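Local coordinates for protein DNA polymerase (Bacillus phage phi29, PDB 2PYJ) that replicates viral DNA by protein-primed, strand-displacing synthesis with high processivity and fidelity, the natural enzyme also proofreading with a 3'-5' exonuclease, at residues G[252-257]-G[432-437]; G[262-267]-G[427-432]; G[361-366]-G[384-389]. The protein carries 2 engineered substitutions. All blocks are in the same frame, centred on the assembly; numbering follows the deposited sequence.

Interaction 1: residues G[252-257]-G[432-437]; sequences SLYPAQ and FITAWA. With DGT (2'-deoxyguanosine-5'-triphosphate), chain T; EDO (1,2-ethanediol), chain B.
Tyr254 and Gln257 on helix 253-257 face Ala437 and Ile433 on helix 432-437, the two short axes passing 8.9 Å apart with their N-to-C directions 108° apart. Tyr254, Gln257 and Ala437 bury the larger shares of the contact. The Tyr254 chain leaves with CG anti to its carbonyl carbon (chi1 -73°), which slips the phenol between the sugar of the incoming dGTP and the second helix. At the root of this side chain, CB lies 3.8 Å from Ile433 CG2. Farther out, CE2 presses obliquely on Ala437 CB at 3.4 Å, and CE1 sits 3.7 Å from the methyl CG2 of Thr434. Over one ring face rests C2' of the nucleotide, 3.5 Å above the plane and displaced toward the rim. At the far end the hydroxyl OH is 2.8 Å from a water that donates to Thr434 O, a bridge that ties the ring tip to the backbone of the second helix. Leu253 adds its CD2 methyl against Ala437 CB. The aliphatic part of Gln257 runs over the Ala437 backbone, while its OE1 turns to Arg261 and its NE2 donates to a bound ethanediol. The start of the first helix grips the nucleotide through its backbone: Ser252 N donates to the beta-gamma bridging oxygen O3B at 3.1 Å, and Tyr254 N to O3' at 3.2 Å in a nearly straight bond. Tyr254 is thus packed between the deoxyribose and helix 432-437, with Tyr390 edge-to-face against it. A ring so close to C2' would disfavour a ribose hydroxyl there, consistent with its probable role in nucleotide selection as the steric gate known from family B polymerases.

Interaction 2: residues G[262-267]-G[427-432]; sequences LLPYGE and TPMGVF
Leu263 and Pro264 of strand 263-265 lie against Met429 and Phe432 of helix 427-432, strand and helix running nearly antiparallel (171°) with their axes 7.5 Å apart. Leu263 can be followed outward. Its CB already touches the thioether, 3.5 Å from Met429 CE and close to the sulfur as well. CG stands anti to the carbonyl carbon (chi1 -65°), and the side chain forks beyond it to meet two residues one helical turn apart. The CD1 branch lies 3.8 Å from Met429 SD, whereas CD2 turns to the helix backbone and packs 3.8 Å from Phe432 CB. The leucine lies roughly perpendicular to the Met429 chain and runs counter to that of Phe432. Met429 bends at chi2 (-69°), and this kink carries its CE methyl under the strand, where it comes to 3.2 Å from Pro264 O. The Pro264 ring wedges between Pro428 and Phe432: its CG is 3.5 Å from Pro428 O and 3.7 Å from Phe432 CD1, and CD rests on Phe432 CB. The phenyl group meets this proline obliquely and has Pro428 O of its own helix in plane at its edge. All five touching residues are buried; the side chains that meet are apolar, with the carbonyls Pro264 O and Pro428 O also packed against carbon. Leu283 lies against both Pro264 and Phe432, Phe353 touches both prolines, and the strand itself is hydrogen-bonded to strand 340-356. The arrangement is a helix packed nearly antiparallel on a short strand of an antiparallel sheet; in protein-primed family B polymerases it is consistent with the root of the inserted TPR1 subdomain being seated on a helix of the palm.

Interaction 3: residues G[361-366]-G[384-389]; sequences KDFIDK and LMLNSL. With DGT (2'-deoxyguanosine-5'-triphosphate), chain T; EDO (1,2-ethanediol), chain C; nucleotides of chain D.
Phe363 drives its ring toward Leu389 and the backbone of Met385, and here the contact is tight. Its CG, anti to the backbone N (chi1 178°), points the ring across to the second helix, whose short axis stays 10.1 Å away. Leu389 comes from the opposite direction and sets its CD2 methyl over one ring face, 3.8 Å from the Phe363 centroid and 24° off the normal, a CH-pi contact. Met385 O meets the same ring at its edge, in plane, 3.7 Å from Phe363 CZ; that carbonyl also accepts from Ser194. Looser packing lies beside it: Leu386 and Ile364 meet roughly perpendicular, Leu386 CD2 standing 3.9 Å from Ile364 CA. On the solvent side Lys361 NZ forms a salt bridge to Asp365 OD2 at 2.8 Å, meeting the syn lone pair of that oxygen, while Asp365 OD1 has Tyr259 OH as a second partner. Lys366 stretches out fully extended to a weak bond with a bound ethanediol. The second helix turns its other flank to the substrates. Asn387 ND2 makes a weak bond to dGTP O1B (3.3 Å), Leu384 CD1 lies 3.5 Å from N4 of deoxycytidine 4 of chain D, and Ser388 folds its hydroxyl back onto Leu384 O. The pair is the near-antiparallel helical hairpin characteristic of the fingers of family B polymerases: helix 190-202 packs on Phe363, Ser388 and Leu389, while Pro255 and Tyr259 of helix 253-260 touch Leu386 and Ile364.

Overall arrangement
Interactions 1 and 2 share helix 427-447, and Phe432 belongs to both; their centres are about 12 Å apart, and Trp436 NE1 probably donates to Leu262 O at 3.0 Å. The centre of interaction 3 is about 12 Å from that of interaction 1, the two joined through Pro255, whose O is 3.3 Å from Ile364 CD1. Both touch dGTP, interaction 1 by backbone N-H bonds and interaction 3 by weak bonds of Asn387, with Lys371 and Lys383 also bonded to it and the metal-binding Asp458 beside Leu253. Interaction 2 stands back from the active site, the Met429 side chain about 12 Å from the nucleotide, and its centre is about 17 Å from that of interaction 3, without touching it.

Interaction 1: residues G[252-257]-G[432-437]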
# COMPACT_ATOMS: atom_id res chain seq x y z
N SER G 252 -4.83 -3.97 13.94
CA SER G 252 -4.28 -2.62 13.68
C SER G 252 -2.98 -2.33 14.44
O SER G 252 -2.97 -1.45 15.32
CB SER G 252 -5.32 -1.54 14.01
OG SER G 252 -6.42 -1.59 13.13
N LEU G 253 -1.90 -3.04 14.11
CA LEU G 253 -0.65 -2.94 14.90
C LEU G 253 -0.03 -1.54 14.94
O LEU G 253 0.26 -1.04 16.01
CB LEU G 253 0.42 -3.96 14.47
CG LEU G 253 1.71 -3.88 15.34
CD1 LEU G 253 1.45 -4.24 16.82
CD2 LEU G 253 2.87 -4.71 14.78
N TYR G 254 0.19 -0.93 13.79
CA TYR G 254 0.86 0.37 13.78
C TYR G 254 -0.00 1.45 14.47
O TYR G 254 0.52 2.22 15.26
CB TYR G 254 1.27 0.80 12.36
CG TYR G 254 2.45 0.04 11.75
CD1 TYR G 254 3.20 0.62 10.74
CD2 TYR G 254 2.80 -1.26 12.17
CE1 TYR G 254 4.27 -0.06 10.14
CE2 TYR G 254 3.87 -1.94 11.58
CZ TYR G 254 4.60 -1.33 10.56
OH TYR G 254 5.67 -1.99 9.97
N PRO G 255 -1.32 1.53 14.14
CA PRO G 255 -2.23 2.42 14.88
C PRO G 255 -2.29 2.16 16.40
O PRO G 255 -2.51 3.09 17.16
CB PRO G 255 -3.60 2.15 14.23
CG PRO G 255 -3.29 1.64 12.87
CD PRO G 255 -2.03 0.84 13.03
N ALA G 256 -2.10 0.91 16.82
CA ALA G 256 -2.00 0.57 18.26
C ALA G 256 -0.74 1.17 18.90
O ALA G 256 -0.78 1.61 20.03
CB ALA G 256 -2.02 -0.94 18.45
N GLN G 257 0.37 1.17 18.16
CA GLN G 257 1.60 1.83 18.63
C GLN G 257 1.39 3.34 18.73
O GLN G 257 1.75 3.97 19.72
CB GLN G 257 2.80 1.50 17.71
CG GLN G 257 3.09 0.01 17.57
CD GLN G 257 3.03 -0.74 18.88
OE1 GLN G 257 3.91 -0.61 19.71
NE2 GLN G 257 1.99 -1.52 19.06
N PHE G 432 9.67 5.81 14.70
CA PHE G 432 9.35 5.21 15.99
C PHE G 432 8.08 4.37 15.98
O PHE G 432 7.95 3.46 16.80
CB PHE G 432 9.33 6.28 17.09
CG PHE G 432 10.70 6.71 17.52
CD1 PHE G 432 11.37 7.72 16.83
CD2 PHE G 432 11.33 6.11 18.60
CE1 PHE G 432 12.64 8.11 17.20
CE2 PHE G 432 12.59 6.50 18.99
CZ PHE G 432 13.25 7.50 18.29
N ILE G 433 7.16 4.66 15.05
CA ILE G 433 5.95 3.83 14.91
C ILE G 433 6.38 2.41 14.53
O ILE G 433 5.93 1.44 15.16
CB ILE G 433 4.92 4.42 13.91
CG1 ILE G 433 4.21 5.63 14.53
CG2 ILE G 433 3.86 3.34 13.49
CD1 ILE G 433 3.63 6.59 13.51
N THR G 434 7.27 2.30 13.54
CA THR G 434 7.75 0.99 13.06
C THR G 434 8.68 0.31 14.04
O THR G 434 8.66 -0.90 14.13
CB THR G 434 8.44 1.05 11.68
OG1 THR G 434 9.63 1.84 11.77
CG2 THR G 434 7.49 1.63 10.60
N ALA G 435 9.52 1.09 14.73
CA ALA G 435 10.41 0.55 15.78
C ALA G 435 9.63 -0.13 16.91
O ALA G 435 10.01 -1.22 17.38
CB ALA G 435 11.32 1.64 16.32
N TRP G 436 8.56 0.53 17.36
CA TRP G 436 7.69 -0.01 18.42
C TRP G 436 6.88 -1.22 17.94
O TRP G 436 6.61 -2.13 18.70
CB TRP G 436 6.73 1.07 18.94
CG TRP G 436 7.31 1.98 20.02
CD1 TRP G 436 7.45 3.33 19.96
CD2 TRP G 436 7.80 1.58 21.32
NE1 TRP G 436 8.00 3.81 21.14
CE2 TRP G 436 8.23 2.75 21.98
CE3 TRP G 436 7.93 0.35 21.98
CZ2 TRP G 436 8.77 2.73 23.28
CZ3 TRP G 436 8.47 0.32 23.25
CH2 TRP G 436 8.89 1.51 23.89
N ALA G 437 6.48 -1.19 16.67
CA ALA G 437 5.79 -2.33 16.05
C ALA G 437 6.72 -3.55 16.00
O ALA G 437 6.31 -4.67 16.35
CB ALA G 437 5.34 -1.95 14.64
PG DGT T . -5.83 -5.95 10.94
O1G DGT T . -6.51 -6.02 9.59
O2G DGT T . -6.83 -5.82 12.05
O3G DGT T . -4.65 -6.91 11.25
O3B DGT T . -5.13 -4.48 10.85
PB DGT T . -3.55 -4.20 10.65
O1B DGT T . -3.40 -2.70 10.56
O2B DGT T . -2.73 -5.08 11.60
O3A DGT T . -3.26 -4.72 9.14
PA DGT T . -2.21 -5.90 8.77
O1A DGT T . -2.59 -6.29 7.33
O2A DGT T . -2.11 -6.96 9.91
O5' DGT T . -0.86 -5.08 8.60
C5' DGT T . 0.04 -4.88 9.67
C4' DGT T . 0.65 -3.51 9.57
O4' DGT T . 1.39 -3.33 8.32
C3' DGT T . -0.34 -2.35 9.64
O3' DGT T . -0.78 -2.02 10.97
C2' DGT T . 0.51 -1.25 9.05
C1' DGT T . 1.27 -1.97 7.94
N9 DGT T . 0.40 -1.84 6.76
C8 DGT T . -0.48 -2.74 6.26
N7 DGT T . -1.12 -2.20 5.18
C5 DGT T . -0.64 -0.96 5.01
C6 DGT T . -0.88 0.15 4.08
O6 DGT T . -1.70 0.07 3.15
N1 DGT T . -0.19 1.28 4.25
C2 DGT T . 0.71 1.44 5.24
N2 DGT T . 1.35 2.62 5.32
N3 DGT T . 0.98 0.45 6.15
C4 DGT T . 0.34 -0.73 6.06
C1 EDO B . 0.05 -4.21 20.50
O1 EDO B . -0.02 -5.64 20.65
C2 EDO B . 0.70 -3.59 21.75
O2 EDO B . 0.90 -2.18 21.57
O HOH W 1 7.30 -2.83 12.11

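Interaction 2: residues G[262-267]-G[427-432]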
# COMPACT_ATOMS: atom_id res chain seq x y z
N LEU G 262 5.28 5.71 23.49
CA LEU G 262 6.01 6.99 23.61
C LEU G 262 6.57 7.38 22.24
O LEU G 262 7.40 6.67 21.68
CB LEU G 262 7.14 6.90 24.64
CG LEU G 262 7.88 8.19 25.02
CD1 LEU G 262 6.95 9.18 25.73
CD2 LEU G 262 9.11 7.88 25.88
N LEU G 263 6.09 8.49 21.70
CA LEU G 263 6.43 8.88 20.33
C LEU G 263 6.93 10.33 20.25
O LEU G 263 6.52 11.18 21.05
CB LEU G 263 5.23 8.67 19.40
CG LEU G 263 4.77 7.23 19.18
CD1 LEU G 263 3.45 7.22 18.45
CD2 LEU G 263 5.81 6.40 18.42
N PRO G 264 7.82 10.61 19.27
CA PRO G 264 8.45 11.91 19.18
C PRO G 264 7.56 13.02 18.63
O PRO G 264 6.61 12.77 17.86
CB PRO G 264 9.62 11.66 18.23
CG PRO G 264 9.11 10.60 17.32
CD PRO G 264 8.30 9.70 18.20
N TYR G 265 7.89 14.25 19.01
CA TYR G 265 7.30 15.44 18.42
C TYR G 265 8.32 16.59 18.49
O TYR G 265 9.37 16.47 19.14
CB TYR G 265 5.99 15.80 19.13
CG TYR G 265 6.16 16.34 20.54
CD1 TYR G 265 6.30 17.71 20.77
CD2 TYR G 265 6.16 15.48 21.64
CE1 TYR G 265 6.46 18.21 22.06
CE2 TYR G 265 6.32 15.98 22.94
CZ TYR G 265 6.46 17.35 23.13
OH TYR G 265 6.62 17.85 24.40
N GLY G 266 8.01 17.69 17.81
CA GLY G 266 8.85 18.90 17.86
C GLY G 266 10.21 18.77 17.17
O GLY G 266 10.48 17.80 16.46
N GLU G 267 11.05 19.78 17.39
CA GLU G 267 12.36 19.88 16.76
C GLU G 267 13.40 19.04 17.54
O GLU G 267 13.49 19.14 18.77
CB GLU G 267 12.79 21.35 16.71
CG GLU G 267 13.97 21.65 15.79
CD GLU G 267 13.59 21.63 14.31
OE1 GLU G 267 12.52 22.19 13.95
OE2 GLU G 267 14.38 21.08 13.51
N THR G 427 8.94 12.73 9.73
CA THR G 427 9.55 11.42 9.57
C THR G 427 9.93 10.71 10.89
O THR G 427 9.82 9.49 10.97
CB THR G 427 10.72 11.49 8.56
OG1 THR G 427 10.26 12.17 7.38
CG2 THR G 427 11.20 10.08 8.15
N PRO G 428 10.33 11.47 11.95
CA PRO G 428 10.59 10.76 13.24
C PRO G 428 9.42 9.91 13.74
O PRO G 428 9.64 8.88 14.35
CB PRO G 428 10.86 11.90 14.22
CG PRO G 428 11.37 13.02 13.37
CD PRO G 428 10.60 12.91 12.07
N MET G 429 8.18 10.35 13.48
CA MET G 429 7.01 9.57 13.84
C MET G 429 7.01 8.22 13.11
O MET G 429 6.70 7.19 13.70
CB MET G 429 5.71 10.34 13.55
CG MET G 429 5.14 11.08 14.73
SD MET G 429 4.50 9.93 15.96
CE MET G 429 3.94 11.09 17.22
N GLY G 430 7.38 8.24 11.83
CA GLY G 430 7.49 7.02 11.04
C GLY G 430 8.54 6.07 11.59
O GLY G 430 8.29 4.88 11.71
N VAL G 431 9.71 6.63 11.92
CA VAL G 431 10.81 5.88 12.53
C VAL G 431 10.36 5.11 13.79
O VAL G 431 10.63 3.92 13.93
CB VAL G 431 12.01 6.81 12.89
CG1 VAL G 431 13.05 6.08 13.73
CG2 VAL G 431 12.67 7.40 11.61
N PHE G 432 9.67 5.81 14.70
CA PHE G 432 9.35 5.21 15.99
C PHE G 432 8.08 4.37 15.98
O PHE G 432 7.95 3.46 16.80
CB PHE G 432 9.33 6.28 17.09
CG PHE G 432 10.70 6.71 17.52
CD1 PHE G 432 11.37 7.72 16.83
CD2 PHE G 432 11.33 6.11 18.60
CE1 PHE G 432 12.64 8.11 17.20
CE2 PHE G 432 12.59 6.50 18.99
CZ PHE G 432 13.25 7.50 18.29

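Interaction 3: residues G[361-366]-G[384-389]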
# COMPACT_ATOMS: atom_id res chain seq x y z
N LYS G 361 -5.22 10.14 19.51
CA LYS G 361 -6.34 9.47 20.20
C LYS G 361 -7.68 9.53 19.47
O LYS G 361 -8.23 8.49 19.10
CB LYS G 361 -6.53 10.03 21.62
CG LYS G 361 -7.52 9.23 22.46
CD LYS G 361 -7.97 10.00 23.69
CE LYS G 361 -8.61 9.07 24.72
NZ LYS G 361 -9.74 8.28 24.17
N ASP G 362 -8.20 10.74 19.29
CA ASP G 362 -9.54 10.95 18.71
C ASP G 362 -9.66 10.41 17.30
O ASP G 362 -10.70 9.87 16.93
CB ASP G 362 -9.89 12.43 18.69
CG ASP G 362 -10.20 12.98 20.05
OD1 ASP G 362 -10.35 12.19 21.01
OD2 ASP G 362 -10.32 14.21 20.17
N PHE G 363 -8.60 10.59 16.52
CA PHE G 363 -8.58 10.08 15.15
C PHE G 363 -8.65 8.56 15.16
O PHE G 363 -9.42 7.96 14.38
CB PHE G 363 -7.33 10.55 14.42
CG PHE G 363 -7.21 10.03 13.00
CD1 PHE G 363 -7.74 10.74 11.93
CD2 PHE G 363 -6.58 8.81 12.74
CE1 PHE G 363 -7.64 10.25 10.60
CE2 PHE G 363 -6.47 8.31 11.43
CZ PHE G 363 -7.01 9.04 10.36
N ILE G 364 -7.86 7.94 16.03
CA ILE G 364 -7.81 6.48 16.10
C ILE G 364 -9.10 5.90 16.67
O ILE G 364 -9.61 4.92 16.14
CB ILE G 364 -6.55 5.95 16.82
CG1 ILE G 364 -5.29 6.26 15.99
CG2 ILE G 364 -6.63 4.42 17.02
CD1 ILE G 364 -3.97 5.98 16.71
N ASP G 365 -9.65 6.54 17.72
CA ASP G 365 -10.97 6.19 18.26
C ASP G 365 -12.08 6.19 17.17
O ASP G 365 -12.90 5.27 17.11
CB ASP G 365 -11.37 7.14 19.39
CG ASP G 365 -10.63 6.85 20.70
OD1 ASP G 365 -10.04 5.75 20.83
OD2 ASP G 365 -10.65 7.72 21.60
N LYS G 366 -12.08 7.22 16.33
CA LYS G 366 -13.09 7.35 15.27
C LYS G 366 -13.03 6.18 14.27
O LYS G 366 -14.03 5.47 14.08
CB LYS G 366 -12.91 8.68 14.52
CG LYS G 366 -13.79 8.81 13.26
CD LYS G 366 -13.43 10.02 12.45
CE LYS G 366 -14.40 10.20 11.30
NZ LYS G 366 -13.96 11.28 10.38
N LEU G 384 -7.49 1.44 6.20
CA LEU G 384 -6.63 2.26 5.36
C LEU G 384 -6.48 3.69 5.90
O LEU G 384 -5.40 4.27 5.81
CB LEU G 384 -7.14 2.26 3.91
CG LEU G 384 -6.36 3.05 2.84
CD1 LEU G 384 -4.90 2.65 2.77
CD2 LEU G 384 -7.04 2.89 1.47
N MET G 385 -7.55 4.28 6.43
CA MET G 385 -7.45 5.61 7.02
C MET G 385 -6.39 5.58 8.14
O MET G 385 -5.53 6.43 8.21
CB MET G 385 -8.81 6.11 7.54
CG MET G 385 -9.89 6.24 6.47
SD MET G 385 -9.42 7.27 5.06
CE MET G 385 -9.68 8.90 5.77
N LEU G 386 -6.48 4.57 9.00
CA LEU G 386 -5.54 4.39 10.12
C LEU G 386 -4.09 4.18 9.66
O LEU G 386 -3.17 4.84 10.15
CB LEU G 386 -5.99 3.20 11.00
CG LEU G 386 -7.32 3.39 11.74
CD1 LEU G 386 -7.94 2.07 12.12
CD2 LEU G 386 -7.10 4.29 12.99
N ASN G 387 -3.90 3.29 8.69
CA ASN G 387 -2.56 2.96 8.21
C ASN G 387 -1.91 4.03 7.33
O ASN G 387 -0.69 4.22 7.37
CB ASN G 387 -2.57 1.60 7.50
CG ASN G 387 -2.83 0.45 8.45
OD1 ASN G 387 -2.56 0.55 9.65
ND2 ASN G 387 -3.35 -0.66 7.93
N SER G 388 -2.72 4.73 6.53
CA SER G 388 -2.20 5.77 5.62
C SER G 388 -1.81 7.04 6.36
O SER G 388 -1.02 7.81 5.87
CB SER G 388 -3.19 6.08 4.49
OG SER G 388 -4.37 6.70 4.95
N LEU G 389 -2.37 7.25 7.56
CA LEU G 389 -1.92 8.37 8.41
C LEU G 389 -0.47 8.15 8.80
O LEU G 389 0.36 9.05 8.67
CB LEU G 389 -2.81 8.55 9.64
CG LEU G 389 -2.49 9.83 10.44
CD1 LEU G 389 -2.69 11.09 9.59
CD2 LEU G 389 -3.29 9.93 11.74
PG DGT T . -5.83 -5.95 10.94
O1G DGT T . -6.51 -6.02 9.59
O2G DGT T . -6.83 -5.82 12.05
O3G DGT T . -4.65 -6.91 11.25
O3B DGT T . -5.13 -4.48 10.85
PB DGT T . -3.55 -4.20 10.65
O1B DGT T . -3.40 -2.70 10.56
O2B DGT T . -2.73 -5.08 11.60
O3A DGT T . -3.26 -4.72 9.14
PA DGT T . -2.21 -5.90 8.77
O1A DGT T . -2.59 -6.29 7.33
O2A DGT T . -2.11 -6.96 9.91
O5' DGT T . -0.86 -5.08 8.60
C5' DGT T . 0.04 -4.88 9.67
C4' DGT T . 0.65 -3.51 9.57
O4' DGT T . 1.39 -3.33 8.32
C3' DGT T . -0.34 -2.35 9.64
O3' DGT T . -0.78 -2.02 10.97
C2' DGT T . 0.51 -1.25 9.05
C1' DGT T . 1.27 -1.97 7.94
N9 DGT T . 0.40 -1.84 6.76
C8 DGT T . -0.48 -2.74 6.26
N7 DGT T . -1.12 -2.20 5.18
C5 DGT T . -0.64 -0.96 5.01
C6 DGT T . -0.88 0.15 4.08
O6 DGT T . -1.70 0.07 3.15
N1 DGT T . -0.19 1.28 4.25
C2 DGT T . 0.71 1.44 5.24
N2 DGT T . 1.35 2.62 5.32
N3 DGT T . 0.98 0.45 6.15
C4 DGT T . 0.34 -0.73 6.06
C1 EDO C . -17.79 9.99 8.97
O1 EDO C . -18.03 9.24 10.17
C2 EDO C . -16.57 9.43 8.23
O2 EDO C . -15.78 10.49 7.67
P DC D 4 -1.35 9.95 -1.70
OP1 DC D 4 -1.89 8.60 -1.95
OP2 DC D 4 -2.23 11.02 -1.22
O5' DC D 4 -0.10 9.95 -0.72
C5' DC D 4 0.87 8.96 -0.75
C4' DC D 4 1.22 8.65 0.68
O4' DC D 4 0.03 8.13 1.36
C3' DC D 4 2.29 7.60 0.83
O3' DC D 4 3.58 8.23 0.81
C2' DC D 4 1.94 7.01 2.18
C1' DC D 4 0.41 7.09 2.23
N1 DC D 4 -0.24 5.78 1.86
C2 DC D 4 -0.07 4.69 2.74
O2 DC D 4 0.58 4.81 3.77
N3 DC D 4 -0.63 3.51 2.43
C4 DC D 4 -1.33 3.36 1.31
N4 DC D 4 -1.84 2.15 1.08
C5 DC D 4 -1.53 4.44 0.40
C6 DC D 4 -0.97 5.62 0.71